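Local coordinates for protein separin (Saccharomyces cerevisiae, PDB 5U1T) that acts as a caspase-like cysteine protease that cleaves the cohesin subunit MCD1/SCC1 at the onset of anaphase, so that chromosomes can segregate, at residues H840-Y843 with M844-Q848; I1206-R1209 with E1210-K1213; I1415-P1418 with N1419-S1423. One frame throughout, in Å; residues are numbered along the deposited sequence.

Overall arrangement
The three contacts lie in series along the chain and touch nowhere; each marks a helix end. Interaction 1 closes the C-terminal end of helix 829-845. Interaction 2 starts helix 1209-1237, and interaction 3 turns strand 1412-1416 into helix 1423-1436. Interactions 2 and 3 are the closest pair, with centres 25 Å apart and nearest atoms about 14 Å apart, and both belong to the C50 peptidase part of the chain. Interaction 1 is about 42 Å from interaction 2 and about 38 Å from interaction 3, centre to centre. In interaction 3 the side chain of L1422 comes within about 7 Å of that of C1497, the active-site cysteine inferred by similarity. Another protein's chain touches interactions 2 and 3.

Interaction 1. Residues H840-Y843 with M844-Q848; sequences HRYY and MITEQ
Over one face of the Y842 ring sits T846: its OG1 stands 4.0 Å above the ring plane, displaced toward the rim, and T846 CG2, the methyl, comes within 3.5 Å of Y842 CE1. The Y843 ring is met at its edge instead, where T846 OG1 lies near its plane, and the Q848 side chain packs beside it. On another side of the helix M844 brings its sulfur obliquely to the H840 imidazole, a Met-aromatic contact with M844 SD 4.8 Å from the ring centroid and 46° off its normal. I845 CD1 lies over a face of the R841 guanidinium, 4.1 Å from R841 NE, which lets an exposed arginine rest on an aliphatic tip.

T846 lies just past the last helical residue, I845. T846 OG1, set between backbone N and carbonyl carbon (chi1 51°), lies 2.9 Å from Y842 O, although the hydroxyl proton has another acceptor within reach; T846 N donates to Y842 O at 3.0 Å. Threonine suits this place: its hydroxyl can turn to the Y842 carbonyl while its methyl packs on the Y842 ring. E847 then takes a positive phi of 59°, and bonds from E847 N to M844 O (3.0 Å) and, weakly, from Q848 N to Y843 O (2.9 Å) complete a Schellman motif. Q848 is already the N-cap of helix 849-863.

Helix 829-845 lies among several neighbours. Y842 hydrogen-bonds E813 of helix 809-825, and H840 packs on helix 849-863. E847 forms a salt bridge to K1507, while T846 and I845 reach L1508, joining this helical region to a loop in the C50 peptidase sequence.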
loop_
_atom_site.group_PDB
_atom_site.type_symbol
_atom_site.label_atom_id
_atom_site.label_comp_id
_atom_site.label_asym_id
_atom_site.label_seq_id
_atom_site.Cartn_x
_atom_site.Cartn_y
_atom_site.Cartn_z
ATOM N N HIS A 840 4.428 16.343 -12.093
ATOM C CA HIS A 840 4.712 17.724 -12.385
ATOM C C HIS A 840 6.211 17.988 -12.256
ATOM O O HIS A 840 6.801 18.616 -13.132
ATOM C CB HIS A 840 3.932 18.639 -11.474
ATOM C CG HIS A 840 4.378 20.057 -11.548
ATOM N ND1 HIS A 840 5.259 20.609 -10.639
ATOM C CD2 HIS A 840 4.091 21.035 -12.438
ATOM C CE1 HIS A 840 5.473 21.872 -10.954
ATOM N NE2 HIS A 840 4.778 22.155 -12.042
ATOM N N ARG A 841 6.822 17.511 -11.171
ATOM C CA ARG A 841 8.269 17.609 -11.015
ATOM C C ARG A 841 8.962 16.917 -12.192
ATOM O O ARG A 841 9.972 17.393 -12.707
ATOM C CB ARG A 841 8.732 16.994 -9.691
ATOM C CG ARG A 841 10.259 16.864 -9.540
ATOM C CD ARG A 841 10.631 16.149 -8.222
ATOM N NE ARG A 841 12.016 15.670 -8.144
ATOM C CZ ARG A 841 13.066 16.414 -7.779
ATOM N NH1 ARG A 841 14.279 15.867 -7.745
ATOM N NH2 ARG A 841 12.922 17.708 -7.461
ATOM N N TYR A 842 8.406 15.797 -12.628
ATOM C CA TYR A 842 9.035 15.057 -13.699
ATOM C C TYR A 842 8.995 15.862 -15.002
ATOM O O TYR A 842 9.942 15.840 -15.771
ATOM C CB TYR A 842 8.363 13.692 -13.885
ATOM C CG TYR A 842 8.793 13.019 -15.160
ATOM C CD1 TYR A 842 10.081 12.514 -15.291
ATOM C CD2 TYR A 842 7.928 12.925 -16.249
ATOM C CE1 TYR A 842 10.488 11.918 -16.453
ATOM C CE2 TYR A 842 8.327 12.335 -17.410
ATOM C CZ TYR A 842 9.611 11.831 -17.505
ATOM O OH TYR A 842 10.028 11.234 -18.660
ATOM N N TYR A 843 7.899 16.575 -15.235
ATOM C CA TYR A 843 7.749 17.344 -16.463
ATOM C C TYR A 843 8.645 18.557 -16.415
ATOM O O TYR A 843 9.054 19.074 -17.449
ATOM C CB TYR A 843 6.280 17.735 -16.692
ATOM C CG TYR A 843 5.468 16.536 -17.107
ATOM C CD1 TYR A 843 6.030 15.562 -17.932
ATOM C CD2 TYR A 843 4.167 16.340 -16.661
ATOM C CE1 TYR A 843 5.324 14.448 -18.318
ATOM C CE2 TYR A 843 3.444 15.211 -17.052
ATOM C CZ TYR A 843 4.036 14.273 -17.879
ATOM O OH TYR A 843 3.361 13.140 -18.273
ATOM N N MET A 844 8.982 18.985 -15.211
ATOM C CA MET A 844 9.955 20.051 -15.035
ATOM C C MET A 844 11.350 19.572 -15.423
ATOM O O MET A 844 12.016 20.204 -16.214
ATOM C CB MET A 844 9.953 20.550 -13.598
ATOM C CG MET A 844 9.047 21.734 -13.350
ATOM S SD MET A 844 9.411 22.496 -11.738
ATOM C CE MET A 844 11.175 22.145 -11.559
ATOM N N ILE A 845 11.778 18.453 -14.857
ATOM C CA ILE A 845 13.058 17.849 -15.178
ATOM C C ILE A 845 13.227 17.573 -16.681
ATOM O O ILE A 845 14.272 17.857 -17.247
ATOM C CB ILE A 845 13.253 16.531 -14.387
ATOM C CG1 ILE A 845 13.189 16.802 -12.890
ATOM C CG2 ILE A 845 14.579 15.849 -14.740
ATOM C CD1 ILE A 845 13.416 15.569 -12.043
ATOM N N THR A 846 12.209 17.030 -17.336
ATOM C CA THR A 846 12.330 16.741 -18.762
ATOM C C THR A 846 11.933 17.959 -19.600
ATOM O O THR A 846 11.925 17.912 -20.832
ATOM C CB THR A 846 11.475 15.541 -19.173
ATOM O OG1 THR A 846 10.148 15.729 -18.685
ATOM C CG2 THR A 846 12.041 14.272 -18.595
ATOM N N GLU A 847 11.588 19.038 -18.911
ATOM C CA GLU A 847 11.322 20.311 -19.553
ATOM C C GLU A 847 10.201 20.246 -20.562
ATOM O O GLU A 847 10.180 21.021 -21.503
ATOM C CB GLU A 847 12.582 20.837 -20.234
ATOM C CG GLU A 847 13.661 21.286 -19.268
ATOM C CD GLU A 847 14.969 21.673 -19.971
ATOM O OE1 GLU A 847 15.976 21.948 -19.268
ATOM O OE2 GLU A 847 14.991 21.699 -21.225
ATOM N N GLN A 848 9.268 19.326 -20.374
ATOM C CA GLN A 848 8.111 19.278 -21.247
ATOM C C GLN A 848 7.133 20.326 -20.769
ATOM O O GLN A 848 6.150 20.011 -20.113
ATOM C CB GLN A 848 7.491 17.895 -21.241
ATOM C CG GLN A 848 8.534 16.819 -21.170
ATOM C CD GLN A 848 7.958 15.442 -21.328
ATOM O OE1 GLN A 848 8.380 14.498 -20.657
ATOM N NE2 GLN A 848 6.994 15.306 -22.230
#

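Interaction 2. Residues I1206-R1209 with E1210-K1213; sequences IKTR and EERK
E1211 reaches back from the first turn of its helix to I1206 and T1208. E1211 CB rests against I1206 CG2 at 3.5 Å, the two side chains sliding past each other in opposite directions. E1211 CG, placed beside the backbone N (chi1 -71°), runs 3.6 Å from T1208 OG1, and the chain bends at chi2 to bring the carboxylate round. At the tip, E1211 OE2 takes a nearly straight bond from T1208 N, 2.7 Å, which arrives nearly along the C-O axis. K1207 N, 3.0 Å from E1211 OE2, donates to the same oxygen from above the carboxylate plane, and the T1208 hydroxyl adds a weak bond. Glutamate suits the place: its carboxylate reaches back to the two amides ahead of the helix.

T1208 answers in kind. As N-cap, T1208 OG1 accepts from E1211 N at 3.2 Å and, weakly, from E1210 N, so T1208 and E1211 form a capping box at the start of helix 1209-1237.

R1212 folds back across the same turn. R1212 NH2 donates to K1207 O at 2.9 Å, the oxygen lying in the guanidinium plane, while R1209 CA stands 3.3 Å above that plane toward the rim. Both I1206 and R1212 also meet the chain of another protein, I1206 on an apolar side chain and R1212 on backbone.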
loop_
_atom_site.group_PDB
_atom_site.type_symbol
_atom_site.label_atom_id
_atom_site.label_comp_id
_atom_site.label_asym_id
_atom_site.label_seq_id
_atom_site.Cartn_x
_atom_site.Cartn_y
_atom_site.Cartn_z
ATOM N N ILE A 1206 0.158 18.605 -52.171
ATOM C CA ILE A 1206 0.714 19.482 -53.186
ATOM C C ILE A 1206 0.363 19.017 -54.590
ATOM O O ILE A 1206 0.870 18.001 -55.078
ATOM C CB ILE A 1206 2.222 19.590 -53.085
ATOM C CG1 ILE A 1206 2.644 19.812 -51.626
ATOM C CG2 ILE A 1206 2.686 20.694 -54.010
ATOM C CD1 ILE A 1206 3.493 21.048 -51.402
ATOM N N LYS A 1207 -0.492 19.784 -55.255
ATOM C CA LYS A 1207 -1.027 19.361 -56.535
ATOM C C LYS A 1207 -0.706 20.347 -57.659
ATOM O O LYS A 1207 -0.274 19.942 -58.739
ATOM C CB LYS A 1207 -2.540 19.161 -56.421
ATOM C CG LYS A 1207 -2.969 18.305 -55.227
ATOM C CD LYS A 1207 -4.491 18.316 -55.061
ATOM C CE LYS A 1207 -4.977 17.320 -54.026
ATOM N NZ LYS A 1207 -6.438 16.978 -54.227
ATOM N N THR A 1208 -0.914 21.637 -57.417
ATOM C CA THR A 1208 -0.757 22.624 -58.486
ATOM C C THR A 1208 0.686 23.089 -58.663
ATOM O O THR A 1208 1.536 22.846 -57.799
ATOM C CB THR A 1208 -1.632 23.863 -58.236
ATOM O OG1 THR A 1208 -1.131 24.583 -57.098
ATOM C CG2 THR A 1208 -3.063 23.451 -57.990
ATOM N N ARG A 1209 0.943 23.767 -59.784
ATOM C CA ARG A 1209 2.240 24.401 -60.056
ATOM C C ARG A 1209 2.597 25.389 -58.935
ATOM O O ARG A 1209 3.770 25.580 -58.597
ATOM C CB ARG A 1209 2.218 25.113 -61.420
ATOM C CG ARG A 1209 3.563 25.690 -61.888
ATOM C CD ARG A 1209 3.386 26.692 -63.045
ATOM N NE ARG A 1209 4.654 27.081 -63.677
ATOM C CZ ARG A 1209 5.428 28.096 -63.277
ATOM N NH1 ARG A 1209 5.066 28.837 -62.230
ATOM N NH2 ARG A 1209 6.567 28.372 -63.920
ATOM N N GLU A 1210 1.566 25.988 -58.343
ATOM C CA GLU A 1210 1.738 27.036 -57.342
ATOM C C GLU A 1210 2.163 26.477 -56.005
ATOM O O GLU A 1210 3.036 27.032 -55.336
ATOM C CB GLU A 1210 0.444 27.826 -57.173
ATOM C CG GLU A 1210 0.059 28.645 -58.396
ATOM C CD GLU A 1210 -1.280 29.369 -58.226
ATOM O OE1 GLU A 1210 -2.009 29.093 -57.238
ATOM O OE2 GLU A 1210 -1.602 30.217 -59.091
ATOM N N GLU A 1211 1.530 25.385 -55.603
ATOM C CA GLU A 1211 1.885 24.753 -54.349
ATOM C C GLU A 1211 3.283 24.179 -54.449
ATOM O O GLU A 1211 4.018 24.147 -53.475
ATOM C CB GLU A 1211 0.874 23.676 -53.996
ATOM C CG GLU A 1211 -0.451 24.257 -53.588
ATOM C CD GLU A 1211 -1.642 23.444 -54.059
ATOM O OE1 GLU A 1211 -2.743 23.694 -53.529
ATOM O OE2 GLU A 1211 -1.482 22.576 -54.951
ATOM N N ARG A 1212 3.640 23.733 -55.645
ATOM C CA ARG A 1212 4.980 23.240 -55.928
ATOM C C ARG A 1212 6.041 24.293 -55.618
ATOM O O ARG A 1212 7.013 24.020 -54.914
ATOM C CB ARG A 1212 5.066 22.825 -57.389
ATOM C CG ARG A 1212 5.711 21.490 -57.635
ATOM C CD ARG A 1212 5.449 21.083 -59.064
ATOM N NE ARG A 1212 4.025 20.824 -59.226
ATOM C CZ ARG A 1212 3.315 21.119 -60.307
ATOM N NH1 ARG A 1212 3.899 21.704 -61.351
ATOM N NH2 ARG A 1212 2.013 20.832 -60.334
ATOM N N LYS A 1213 5.839 25.498 -56.141
ATOM C CA LYS A 1213 6.813 26.564 -56.000
ATOM C C LYS A 1213 6.880 27.055 -54.562
ATOM O O LYS A 1213 7.937 27.492 -54.103
ATOM C CB LYS A 1213 6.499 27.720 -56.965
ATOM C CG LYS A 1213 6.732 27.367 -58.448
ATOM C CD LYS A 1213 6.794 28.587 -59.362
ATOM C CE LYS A 1213 7.675 28.285 -60.592
ATOM N NZ LYS A 1213 7.912 29.439 -61.546
#

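Interaction 3. Residues I1415-P1418 with N1419-S1423; sequences ILNP and NGDLS
Between N1417 and G1420 the backbone makes a beta turn, with N1417 at a positive phi of 56° and G1420 N donating to N1417 O at 3.2 Å, a straight bond (179°) that meets the oxygen from above its carbonyl plane. Asparagine tolerates such a phi better than most residues, and G1420 also has a positive phi, which glycine adopts without strain from a CB.

The N1417 side chain reaches across to the residues that follow the turn. With CG trans to its own backbone N (chi1 -175°), the amide folds over toward L1422. N1417 OD1 accepts from L1422 N at 3.1 Å, the N-H again coming from above the amide plane, and from D1421 N at 2.9 Å in a weaker, bent bond. One oxygen thus ties two successive amides. N1417 ND2 lies 3.4 Å from G1420 CA and bonds weakly to E1426.

Strand 1412-1416 lies within the parallel part of a six-stranded mixed sheet, and this loop leads into helix 1423-1436, the first half of a beta-alpha-beta crossover to strand 1444-1447. The organisation agrees with the caspase-like fold of the peptidase. L1422, the N-cap residue of the helix, sets its CB 3.8 Å from N1417 OD1.

With a leucine in place of N1417, OD1 is gone, and the amides of D1421 and L1422 would probably be left without their shared acceptor, freeing the loop to shift.

P1418 packs on Y1468, P1451 and Y1477. N1419 ND2 makes a weak bond, 3.2 Å, to D1421 OD2, which is more firmly hydrogen-bonded to the backbone of another protein's chain; L1422 touches an apolar side chain of that protein.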
loop_
_atom_site.group_PDB
_atom_site.type_symbol
_atom_site.label_atom_id
_atom_site.label_comp_id
_atom_site.label_asym_id
_atom_site.label_seq_id
_atom_site.Cartn_x
_atom_site.Cartn_y
_atom_site.Cartn_z
ATOM N N ILE A 1415 18.622 -3.398 -47.631
ATOM C CA ILE A 1415 17.184 -3.240 -47.532
ATOM C C ILE A 1415 16.819 -2.009 -48.356
ATOM O O ILE A 1415 17.451 -0.967 -48.226
ATOM C CB ILE A 1415 16.740 -3.100 -46.065
ATOM C CG1 ILE A 1415 17.182 -4.332 -45.271
ATOM C CG2 ILE A 1415 15.247 -2.884 -45.967
ATOM C CD1 ILE A 1415 16.925 -4.246 -43.806
ATOM N N LEU A 1416 15.830 -2.129 -49.232
ATOM C CA LEU A 1416 15.511 -1.037 -50.144
ATOM C C LEU A 1416 14.014 -0.775 -50.216
ATOM O O LEU A 1416 13.264 -1.638 -50.660
ATOM C CB LEU A 1416 16.052 -1.347 -51.536
ATOM C CG LEU A 1416 15.910 -0.241 -52.575
ATOM C CD1 LEU A 1416 16.526 1.035 -52.039
ATOM C CD2 LEU A 1416 16.575 -0.651 -53.884
ATOM N N ASN A 1417 13.583 0.407 -49.774
ATOM C CA ASN A 1417 12.174 0.808 -49.851
ATOM C C ASN A 1417 11.268 -0.210 -49.152
ATOM O O ASN A 1417 10.345 -0.749 -49.761
ATOM C CB ASN A 1417 11.769 0.991 -51.330
ATOM C CG ASN A 1417 10.353 1.533 -51.514
ATOM O OD1 ASN A 1417 9.779 2.128 -50.612
ATOM N ND2 ASN A 1417 9.798 1.334 -52.704
ATOM N N PRO A 1418 11.514 -0.463 -47.851
ATOM C CA PRO A 1418 10.837 -1.561 -47.150
ATOM C C PRO A 1418 9.350 -1.319 -47.000
ATOM O O PRO A 1418 8.687 -2.070 -46.300
ATOM C CB PRO A 1418 11.504 -1.576 -45.764
ATOM C CG PRO A 1418 12.620 -0.575 -45.820
ATOM C CD PRO A 1418 12.275 0.380 -46.914
ATOM N N ASN A 1419 8.829 -0.288 -47.645
ATOM C CA ASN A 1419 7.471 0.137 -47.384
ATOM C C ASN A 1419 6.814 0.720 -48.625
ATOM O O ASN A 1419 5.733 1.300 -48.544
ATOM C CB ASN A 1419 7.471 1.155 -46.245
ATOM C CG ASN A 1419 6.113 1.305 -45.582
ATOM O OD1 ASN A 1419 5.777 0.578 -44.632
ATOM N ND2 ASN A 1419 5.330 2.268 -46.064
ATOM N N GLY A 1420 7.467 0.558 -49.774
ATOM C CA GLY A 1420 6.908 0.980 -51.047
ATOM C C GLY A 1420 6.449 2.428 -51.077
ATOM O O GLY A 1420 5.512 2.763 -51.795
ATOM N N ASP A 1421 7.102 3.281 -50.288
ATOM C CA ASP A 1421 6.744 4.699 -50.207
ATOM C C ASP A 1421 7.843 5.585 -50.782
ATOM O O ASP A 1421 7.817 6.812 -50.620
ATOM C CB ASP A 1421 6.444 5.114 -48.756
ATOM C CG ASP A 1421 7.484 4.606 -47.770
ATOM O OD1 ASP A 1421 8.497 4.031 -48.228
ATOM O OD2 ASP A 1421 7.294 4.788 -46.538
ATOM N N LEU A 1422 8.805 4.951 -51.450
ATOM C CA LEU A 1422 9.951 5.642 -52.027
ATOM C C LEU A 1422 10.308 5.012 -53.360
ATOM O O LEU A 1422 11.382 4.429 -53.519
ATOM C CB LEU A 1422 11.161 5.585 -51.095
ATOM C CG LEU A 1422 11.201 6.458 -49.843
ATOM C CD1 LEU A 1422 12.454 6.144 -49.053
ATOM C CD2 LEU A 1422 11.142 7.925 -50.218
ATOM N N SER A 1423 9.421 5.148 -54.333
ATOM C CA SER A 1423 9.496 4.298 -55.502
ATOM C C SER A 1423 10.552 4.747 -56.506
ATOM O O SER A 1423 11.045 3.935 -57.294
ATOM C CB SER A 1423 8.113 4.211 -56.144
ATOM O OG SER A 1423 7.205 3.570 -55.243
#